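Local coordinates for protein carbohydrate deacetylase Agd3 (Neosartorya fumigata, PDB 6NWZ) that probably removes acetyl groups from N-acetylated sugars of the exopolysaccharide galactosaminogalactan and is required for biofilm formation by Aspergillus fumigatus, at residues Val29-Ser34 with Val78-Val83; Gly140-Leu145 with Val164-Leu169; Pro490-Arg495 with Arg539-Met544. One frame throughout, in Å; residues are numbered along the deposited sequence.

Contact 1: residues Val29-Ser34 with Val78-Val83; sequences VIAKDS and VVAAEV
Ile30 bonds to the other strand through both of its backbone polar groups. Its N donates to Val78 O over 2.7 Å, and its O accepts from Ala80 N at 3.1 Å. Strands 29-31 and 78-80 run side by side, 14° from exactly parallel. Beyond the last direct bond a water takes over, accepting from Lys32 N at 2.9 Å and donating to Ala80 O at 2.6 Å, so the ladder is prolonged where the chains begin to part.

This is parallel beta pairing inside the CBM87 region. Strand 22-31 also bonds to strand 51-55, while strand 76-80 bonds to strand 115-119. Just past the pairing, Asp33 takes the N-cap position of helix 34-47.

Apolar contacts flank the ladder. The CG2 branch of Ile30, anti to the backbone N because chi1 is -61°, lies beside Val79 CG1 at 4.1 Å and meets Val83 CG1 at 3.7 Å. On the face of Val29 and Val78, helix 34-47 packs on Val29, and helix 224-237 on Val78. Lys32 and Val83 pass each other in opposite directions, with Lys32 CG 3.6 Å from Val83 CA; the amino group goes on to Ser84 O and forms a cation-pi contact with Tyr85.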
loop_
_atom_site.group_PDB
_atom_site.type_symbol
_atom_site.label_atom_id
_atom_site.label_comp_id
_atom_site.label_asym_id
_atom_site.label_seq_id
_atom_site.Cartn_x
_atom_site.Cartn_y
_atom_site.Cartn_z
ATOM N N VAL A 29 6.331 -8.159 -21.018
ATOM C CA VAL A 29 7.398 -8.335 -20.040
ATOM C C VAL A 29 8.163 -9.598 -20.399
ATOM O O VAL A 29 7.588 -10.693 -20.423
ATOM C CB VAL A 29 6.853 -8.408 -18.606
ATOM C CG1 VAL A 29 7.965 -8.762 -17.642
ATOM C CG2 VAL A 29 6.210 -7.086 -18.219
ATOM N N ILE A 30 9.457 -9.446 -20.670
ATOM C CA ILE A 30 10.330 -10.538 -21.090
ATOM C C ILE A 30 11.364 -10.762 -19.997
ATOM O O ILE A 30 12.086 -9.833 -19.618
ATOM C CB ILE A 30 11.004 -10.233 -22.437
ATOM C CG1 ILE A 30 9.947 -10.054 -23.533
ATOM C CG2 ILE A 30 11.985 -11.333 -22.803
ATOM C CD1 ILE A 30 10.510 -9.619 -24.862
ATOM N N ALA A 31 11.441 -11.993 -19.495
ATOM C CA ALA A 31 12.360 -12.324 -18.416
ATOM C C ALA A 31 12.726 -13.800 -18.512
ATOM O O ALA A 31 12.164 -14.548 -19.315
ATOM C CB ALA A 31 11.757 -11.990 -17.046
ATOM N N LYS A 32 13.684 -14.215 -17.679
ATOM C CA LYS A 32 14.151 -15.598 -17.726
ATOM C C LYS A 32 13.250 -16.530 -16.924
ATOM O O LYS A 32 12.989 -17.661 -17.345
ATOM C CB LYS A 32 15.592 -15.689 -17.219
ATOM C CG LYS A 32 16.540 -14.728 -17.913
ATOM C CD LYS A 32 17.981 -15.212 -17.885
ATOM C CE LYS A 32 18.442 -15.534 -16.481
ATOM N NZ LYS A 32 19.852 -16.007 -16.484
ATOM N N ASP A 33 12.771 -16.076 -15.768
ATOM C CA ASP A 33 11.925 -16.878 -14.899
ATOM C C ASP A 33 10.904 -15.962 -14.240
ATOM O O ASP A 33 10.928 -14.740 -14.416
ATOM C CB ASP A 33 12.754 -17.630 -13.851
ATOM C CG ASP A 33 13.760 -16.732 -13.149
ATOM O OD1 ASP A 33 14.820 -16.439 -13.739
ATOM O OD2 ASP A 33 13.482 -16.304 -12.010
ATOM N N SER A 34 10.006 -16.564 -13.459
ATOM C CA SER A 34 8.954 -15.790 -12.811
ATOM C C SER A 34 9.516 -14.816 -11.781
ATOM O O SER A 34 8.947 -13.736 -11.577
ATOM C CB SER A 34 7.945 -16.729 -12.157
ATOM O OG SER A 34 8.592 -17.576 -11.225
ATOM N N VAL A 78 9.402 -4.597 -21.748
ATOM C CA VAL A 78 10.321 -4.586 -20.617
ATOM C C VAL A 78 11.107 -5.885 -20.643
ATOM O O VAL A 78 10.518 -6.970 -20.717
ATOM C CB VAL A 78 9.586 -4.426 -19.273
ATOM C CG1 VAL A 78 10.555 -3.962 -18.194
ATOM C CG2 VAL A 78 8.412 -3.471 -19.403
ATOM N N VAL A 79 12.431 -5.778 -20.590
ATOM C CA VAL A 79 13.314 -6.936 -20.626
ATOM C C VAL A 79 14.260 -6.854 -19.441
ATOM O O VAL A 79 14.917 -5.828 -19.235
ATOM C CB VAL A 79 14.112 -7.014 -21.938
ATOM C CG1 VAL A 79 14.734 -8.399 -22.087
ATOM C CG2 VAL A 79 13.223 -6.668 -23.125
ATOM N N ALA A 80 14.340 -7.937 -18.677
ATOM C CA ALA A 80 15.161 -7.994 -17.478
ATOM C C ALA A 80 16.436 -8.777 -17.770
ATOM O O ALA A 80 16.372 -9.947 -18.164
ATOM C CB ALA A 80 14.388 -8.633 -16.324
ATOM N N ALA A 81 17.586 -8.123 -17.586
ATOM C CA ALA A 81 18.903 -8.753 -17.695
ATOM C C ALA A 81 19.166 -9.313 -19.092
ATOM O O ALA A 81 19.932 -10.267 -19.250
ATOM C CB ALA A 81 19.082 -9.850 -16.639
ATOM N N GLU A 82 18.536 -8.726 -20.113
ATOM C CA GLU A 82 18.692 -9.147 -21.506
ATOM C C GLU A 82 18.413 -10.634 -21.709
ATOM O O GLU A 82 18.915 -11.224 -22.672
ATOM C CB GLU A 82 20.092 -8.817 -22.038
ATOM C CG GLU A 82 20.356 -7.350 -22.275
ATOM C CD GLU A 82 21.821 -7.063 -22.549
ATOM O OE1 GLU A 82 22.649 -7.247 -21.633
ATOM O OE2 GLU A 82 22.148 -6.653 -23.681
ATOM N N VAL A 83 17.598 -11.238 -20.837
ATOM C CA VAL A 83 17.413 -12.687 -20.728
ATOM C C VAL A 83 18.695 -13.425 -21.100
ATOM O O VAL A 83 18.716 -14.261 -22.012
ATOM C CB VAL A 83 16.208 -13.181 -21.556
ATOM C CG1 VAL A 83 14.925 -12.685 -20.927
ATOM C CG2 VAL A 83 16.277 -12.749 -23.019
HETATM O O HOH W 1 15.383 -12.007 -16.842
#

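Contact 2: residues Gly140-Leu145 with Val164-Leu169; sequences GVEQLL and VSTEGL
Leu145 lays its CB over the methyl group of Thr166, 3.5 Å from CG2, and the two side chains cross at about a right angle. The same CB lies 4.1 Å from Val164 CG2, the leucine and the valine pointing the same way. Their backbones form an antiparallel hydrogen-bonded pair: Leu145 N donates to Val164 O at 2.9 Å and Val164 N returns a bond to Leu145 O at 2.7 Å.

Farther along, a carboxylate replaces regular strand pairing. Glu142 has CG anti to its backbone N, but a bend at the next bond (chi2 72°) brings the acid across to segment 164-169. There OE1 accepts from Ser165 OG at 2.7 Å and OE2 from Thr166 N at 3.2 Å, each through its syn lone pair. Both oxygens are thus held, which should fix the rotation of the carboxylate. Ser165 OG itself accepts from Glu167 N in an ST turn, leading into the type II turn of Thr166-Leu169.

Helix 224-237 covers Leu145 and Val164 through Leu229 and Tyr228, and strand 182-188, the other neighbour of strand 144-147, meets Leu145 and Thr166 through Ala186 and Phe188.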
loop_
_atom_site.group_PDB
_atom_site.type_symbol
_atom_site.label_atom_id
_atom_site.label_comp_id
_atom_site.label_asym_id
_atom_site.label_seq_id
_atom_site.Cartn_x
_atom_site.Cartn_y
_atom_site.Cartn_z
ATOM N N GLY A 140 26.977 -4.306 2.879
ATOM C CA GLY A 140 27.125 -3.196 3.795
ATOM C C GLY A 140 27.805 -1.971 3.231
ATOM O O GLY A 140 28.019 -1.008 3.976
ATOM N N VAL A 141 28.158 -1.971 1.947
ATOM C CA VAL A 141 28.781 -0.826 1.296
ATOM C C VAL A 141 27.691 -0.051 0.569
ATOM O O VAL A 141 27.049 -0.574 -0.353
ATOM C CB VAL A 141 29.898 -1.259 0.332
ATOM C CG1 VAL A 141 30.627 -0.041 -0.223
ATOM C CG2 VAL A 141 30.877 -2.201 1.028
ATOM N N GLU A 142 27.478 1.191 0.988
ATOM C CA GLU A 142 26.419 2.029 0.449
ATOM C C GLU A 142 26.926 2.847 -0.732
ATOM O O GLU A 142 28.082 3.277 -0.758
ATOM C CB GLU A 142 25.882 2.960 1.541
ATOM C CG GLU A 142 24.884 3.997 1.064
ATOM C CD GLU A 142 23.544 3.388 0.715
ATOM O OE1 GLU A 142 22.805 3.026 1.653
ATOM O OE2 GLU A 142 23.239 3.262 -0.492
ATOM N N GLN A 143 26.055 3.038 -1.722
ATOM C CA GLN A 143 26.284 4.007 -2.787
ATOM C C GLN A 143 24.958 4.682 -3.077
ATOM O O GLN A 143 24.003 4.019 -3.490
ATOM C CB GLN A 143 26.848 3.355 -4.054
ATOM C CG GLN A 143 27.228 4.368 -5.131
ATOM C CD GLN A 143 28.117 3.780 -6.211
ATOM O OE1 GLN A 143 27.902 2.658 -6.666
ATOM N NE2 GLN A 143 29.131 4.536 -6.620
ATOM N N LEU A 144 24.897 5.989 -2.851
ATOM C CA LEU A 144 23.652 6.720 -3.014
ATOM C C LEU A 144 23.323 6.900 -4.488
ATOM O O LEU A 144 24.211 7.100 -5.321
ATOM C CB LEU A 144 23.736 8.074 -2.317
ATOM C CG LEU A 144 23.866 7.949 -0.799
ATOM C CD1 LEU A 144 23.707 9.301 -0.149
ATOM C CD2 LEU A 144 22.842 6.964 -0.254
ATOM N N LEU A 145 22.032 6.818 -4.801
ATOM C CA LEU A 145 21.517 6.927 -6.158
ATOM C C LEU A 145 20.431 7.991 -6.185
ATOM O O LEU A 145 19.663 8.123 -5.229
ATOM C CB LEU A 145 20.960 5.579 -6.638
ATOM C CG LEU A 145 19.957 5.527 -7.792
ATOM C CD1 LEU A 145 20.612 5.948 -9.078
ATOM C CD2 LEU A 145 19.395 4.133 -7.933
ATOM N N VAL A 164 18.558 7.864 -2.798
ATOM C CA VAL A 164 18.062 6.598 -2.281
ATOM C C VAL A 164 19.232 5.622 -2.194
ATOM O O VAL A 164 20.324 5.874 -2.706
ATOM C CB VAL A 164 16.925 6.006 -3.142
ATOM C CG1 VAL A 164 15.698 6.915 -3.113
ATOM C CG2 VAL A 164 17.403 5.766 -4.566
ATOM N N SER A 165 18.986 4.492 -1.538
ATOM C CA SER A 165 20.038 3.530 -1.245
ATOM C C SER A 165 20.093 2.432 -2.298
ATOM O O SER A 165 19.059 1.947 -2.761
ATOM C CB SER A 165 19.820 2.903 0.133
ATOM O OG SER A 165 20.753 1.864 0.360
ATOM N N THR A 166 21.312 2.040 -2.667
ATOM C CA THR A 166 21.533 0.912 -3.562
ATOM C C THR A 166 22.057 -0.314 -2.834
ATOM O O THR A 166 22.349 -1.325 -3.483
ATOM C CB THR A 166 22.516 1.284 -4.678
ATOM O OG1 THR A 166 23.781 1.645 -4.105
ATOM C CG2 THR A 166 21.978 2.438 -5.499
ATOM N N GLU A 167 22.194 -0.246 -1.513
ATOM C CA GLU A 167 22.778 -1.345 -0.759
ATOM C C GLU A 167 21.975 -2.619 -0.983
ATOM O O GLU A 167 20.754 -2.641 -0.813
ATOM C CB GLU A 167 22.831 -0.985 0.726
ATOM C CG GLU A 167 23.547 -1.996 1.604
ATOM C CD GLU A 167 23.841 -1.446 2.989
ATOM O OE1 GLU A 167 24.031 -0.217 3.111
ATOM O OE2 GLU A 167 23.878 -2.238 3.956
ATOM N N GLY A 168 22.669 -3.677 -1.399
ATOM C CA GLY A 168 22.037 -4.935 -1.713
ATOM C C GLY A 168 21.668 -5.115 -3.167
ATOM O O GLY A 168 21.385 -6.242 -3.583
ATOM N N LEU A 169 21.655 -4.043 -3.950
ATOM C CA LEU A 169 21.364 -4.114 -5.374
ATOM C C LEU A 169 22.676 -4.001 -6.138
ATOM O O LEU A 169 23.352 -2.969 -6.066
ATOM C CB LEU A 169 20.402 -3.001 -5.791
ATOM C CG LEU A 169 19.042 -2.940 -5.094
ATOM C CD1 LEU A 169 18.248 -1.722 -5.560
ATOM C CD2 LEU A 169 18.265 -4.221 -5.344
#

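Contact 3: residues Pro490-Arg495 with Arg539-Met544; sequences PRWATR and RHDGYM
Arg491-Trp492 and Gly542-Tyr543 pair as neighbouring parallel strands, Arg491 level with Gly542 and Trp492 with Tyr543. Trp492 supplies both direct backbone bonds: its N donates to Gly542 O at 2.8 Å, reaching it from somewhat out of the carbonyl plane, and its O accepts from Met544 N at 2.9 Å.

The side chain of Trp492 carries much of the contact. Its chi1 of -63° sets CG anti to the carbonyl carbon, and the indole then lies against three residues of the other segment. CD1 sits over one face of the Tyr543 ring, 3.5 Å from CZ, with the planes inclined by 38°. Asp541 OD2 lies over the indole near its rim, the carboxylate almost parallel to the ring. At the far end, Trp492 CH2 is 3.5 Å from Arg539 NH2, on a guanidinium turned 45° from the ring. A water in the indole plane accepts a weak bond from Trp492 NE1 and a second bond from Tyr543 OH at 2.8 Å, while donating to Arg539 O and Asp541 O; four groups of both segments are thereby tied together. On the opposite face of the sheet, Met544 CG lies over the Arg491 guanidinium, 3.4 Å from NH1, and crosses that chain at about a right angle. Ala493 CB touches Met544 CE.

Asp541 OD2 accepts from Asn459 ND2, and the Trp492 ring stacks on His534, which binds one zinc with Asp530. Arg491 NH2 forms a salt bridge with Asp255 and a hydrogen bond with Gln253. With Met544 against its face and two acceptors at its end, the guanidinium lies in the second shell of another zinc, held by Asp255 and His546. It is reminiscent of, and probably equivalent to, the arginine tethering the active-site aspartate in CE4 (NodB-type) deacetylases.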
loop_
_atom_site.group_PDB
_atom_site.type_symbol
_atom_site.label_atom_id
_atom_site.label_comp_id
_atom_site.label_asym_id
_atom_site.label_seq_id
_atom_site.Cartn_x
_atom_site.Cartn_y
_atom_site.Cartn_z
ATOM N N PRO A 490 -6.209 -6.541 3.946
ATOM C CA PRO A 490 -4.881 -6.630 4.564
ATOM C C PRO A 490 -4.565 -5.421 5.434
ATOM O O PRO A 490 -5.126 -4.333 5.275
ATOM C CB PRO A 490 -3.936 -6.708 3.360
ATOM C CG PRO A 490 -4.702 -6.075 2.238
ATOM C CD PRO A 490 -6.138 -6.424 2.479
ATOM N N ARG A 491 -3.641 -5.637 6.373
ATOM C CA ARG A 491 -3.160 -4.591 7.267
ATOM C C ARG A 491 -1.740 -4.916 7.704
ATOM O O ARG A 491 -1.431 -6.061 8.045
ATOM C CB ARG A 491 -4.051 -4.429 8.508
ATOM C CG ARG A 491 -3.708 -3.206 9.367
ATOM C CD ARG A 491 -4.800 -2.880 10.395
ATOM N NE ARG A 491 -4.781 -3.788 11.538
ATOM C CZ ARG A 491 -5.443 -3.583 12.676
ATOM N NH1 ARG A 491 -5.359 -4.469 13.659
ATOM N NH2 ARG A 491 -6.186 -2.493 12.837
ATOM N N TRP A 492 -0.893 -3.895 7.712
ATOM C CA TRP A 492 0.497 -4.029 8.111
ATOM C C TRP A 492 0.658 -3.873 9.620
ATOM O O TRP A 492 -0.053 -3.103 10.271
ATOM C CB TRP A 492 1.361 -2.986 7.400
ATOM C CG TRP A 492 1.393 -3.126 5.906
ATOM C CD1 TRP A 492 0.922 -2.231 4.986
ATOM C CD2 TRP A 492 1.924 -4.227 5.158
ATOM N NE1 TRP A 492 1.132 -2.707 3.713
ATOM C CE2 TRP A 492 1.746 -3.929 3.792
ATOM C CE3 TRP A 492 2.536 -5.434 5.512
ATOM C CZ2 TRP A 492 2.155 -4.794 2.780
ATOM C CZ3 TRP A 492 2.942 -6.291 4.505
ATOM C CH2 TRP A 492 2.748 -5.967 3.157
ATOM N N ALA A 493 1.615 -4.614 10.168
ATOM C CA ALA A 493 2.046 -4.456 11.547
ATOM C C ALA A 493 3.364 -3.696 11.579
ATOM O O ALA A 493 4.149 -3.737 10.628
ATOM C CB ALA A 493 2.207 -5.810 12.238
ATOM N N THR A 494 3.599 -2.992 12.680
ATOM C CA THR A 494 4.794 -2.179 12.841
ATOM C C THR A 494 5.503 -2.574 14.128
ATOM O O THR A 494 4.956 -3.288 14.974
ATOM C CB THR A 494 4.454 -0.682 12.865
ATOM O OG1 THR A 494 3.650 -0.398 14.018
ATOM C CG2 THR A 494 3.680 -0.296 11.618
ATOM N N ARG A 495 6.739 -2.095 14.269
ATOM C CA ARG A 495 7.504 -2.267 15.497
ATOM C C ARG A 495 7.060 -1.320 16.605
ATOM O O ARG A 495 7.665 -1.323 17.686
ATOM C CB ARG A 495 8.998 -2.086 15.210
ATOM C CG ARG A 495 9.576 -3.196 14.347
ATOM C CD ARG A 495 10.878 -2.788 13.684
ATOM N NE ARG A 495 11.341 -3.806 12.745
ATOM C CZ ARG A 495 10.959 -3.880 11.473
ATOM N NH1 ARG A 495 10.106 -2.991 10.980
ATOM N NH2 ARG A 495 11.431 -4.841 10.692
ATOM N N ARG A 539 0.576 -0.403 -2.293
ATOM C CA ARG A 539 -0.196 -1.258 -1.403
ATOM C C ARG A 539 -1.114 -0.387 -0.550
ATOM O O ARG A 539 -0.640 0.425 0.253
ATOM C CB ARG A 539 0.739 -2.094 -0.532
ATOM C CG ARG A 539 1.693 -2.980 -1.330
ATOM C CD ARG A 539 0.975 -4.179 -1.928
ATOM N NE ARG A 539 0.618 -5.144 -0.894
ATOM C CZ ARG A 539 1.318 -6.240 -0.618
ATOM N NH1 ARG A 539 2.412 -6.529 -1.315
ATOM N NH2 ARG A 539 0.918 -7.051 0.353
ATOM N N HIS A 540 -2.424 -0.548 -0.733
ATOM C CA HIS A 540 -3.423 0.246 -0.029
ATOM C C HIS A 540 -3.754 -0.292 1.360
ATOM O O HIS A 540 -4.720 0.183 1.970
ATOM C CB HIS A 540 -4.706 0.335 -0.860
ATOM C CG HIS A 540 -4.549 1.112 -2.129
ATOM N ND1 HIS A 540 -5.572 1.265 -3.040
ATOM C CD2 HIS A 540 -3.491 1.788 -2.637
ATOM C CE1 HIS A 540 -5.150 1.997 -4.054
ATOM N NE2 HIS A 540 -3.891 2.329 -3.834
ATOM N N ASP A 541 -2.992 -1.263 1.864
ATOM C CA ASP A 541 -3.253 -1.810 3.188
ATOM C C ASP A 541 -3.047 -0.740 4.252
ATOM O O ASP A 541 -2.173 0.125 4.137
ATOM C CB ASP A 541 -2.330 -2.997 3.484
ATOM C CG ASP A 541 -2.030 -3.833 2.257
ATOM O OD1 ASP A 541 -2.385 -3.404 1.138
ATOM O OD2 ASP A 541 -1.433 -4.921 2.414
ATOM N N GLY A 542 -3.865 -0.803 5.300
ATOM C CA GLY A 542 -3.707 0.081 6.433
ATOM C C GLY A 542 -2.621 -0.400 7.374
ATOM O O GLY A 542 -1.928 -1.388 7.127
ATOM N N TYR A 543 -2.481 0.319 8.487
ATOM C CA TYR A 543 -1.428 0.052 9.457
ATOM C C TYR A 543 -2.022 -0.063 10.856
ATOM O O TYR A 543 -2.957 0.660 11.212
ATOM C CB TYR A 543 -0.340 1.145 9.401
ATOM C CG TYR A 543 0.436 1.122 8.098
ATOM C CD1 TYR A 543 -0.076 1.721 6.953
ATOM C CD2 TYR A 543 1.670 0.481 8.005
ATOM C CE1 TYR A 543 0.618 1.691 5.752
ATOM C CE2 TYR A 543 2.372 0.448 6.805
ATOM C CZ TYR A 543 1.840 1.054 5.683
ATOM O OH TYR A 543 2.522 1.031 4.486
ATOM N N MET A 544 -1.464 -0.979 11.642
ATOM C CA MET A 544 -2.005 -1.356 12.941
ATOM C C MET A 544 -1.282 -0.612 14.059
ATOM O O MET A 544 -0.055 -0.709 14.183
ATOM C CB MET A 544 -1.874 -2.863 13.141
ATOM C CG MET A 544 -2.247 -3.336 14.528
ATOM S SD MET A 544 -1.339 -4.826 14.973
ATOM C CE MET A 544 0.325 -4.171 15.088
HETATM O O HOH W 2 0.442 0.148 2.774
#

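In the fold
Contacts 1 and 2 both belong to the CBM87 region, with centres about 23 Å apart and nearest atoms about 12 Å apart; helix 224-237 touches both, packing on Val78 in the one and on Leu145 and Val164 in the other. Contact 3 lies in the deacetylase domain, its centre about 31 Å from that of contact 1 and 26 Å from that of contact 2. It alone approaches annotated metal sites: the side chain of Arg491 comes within about 3 Å of that of Asp255, and that of Trp492 within about 4 Å of a bound zinc ion. Asp256, next to Asp255, joins His388 and His392 at another zinc.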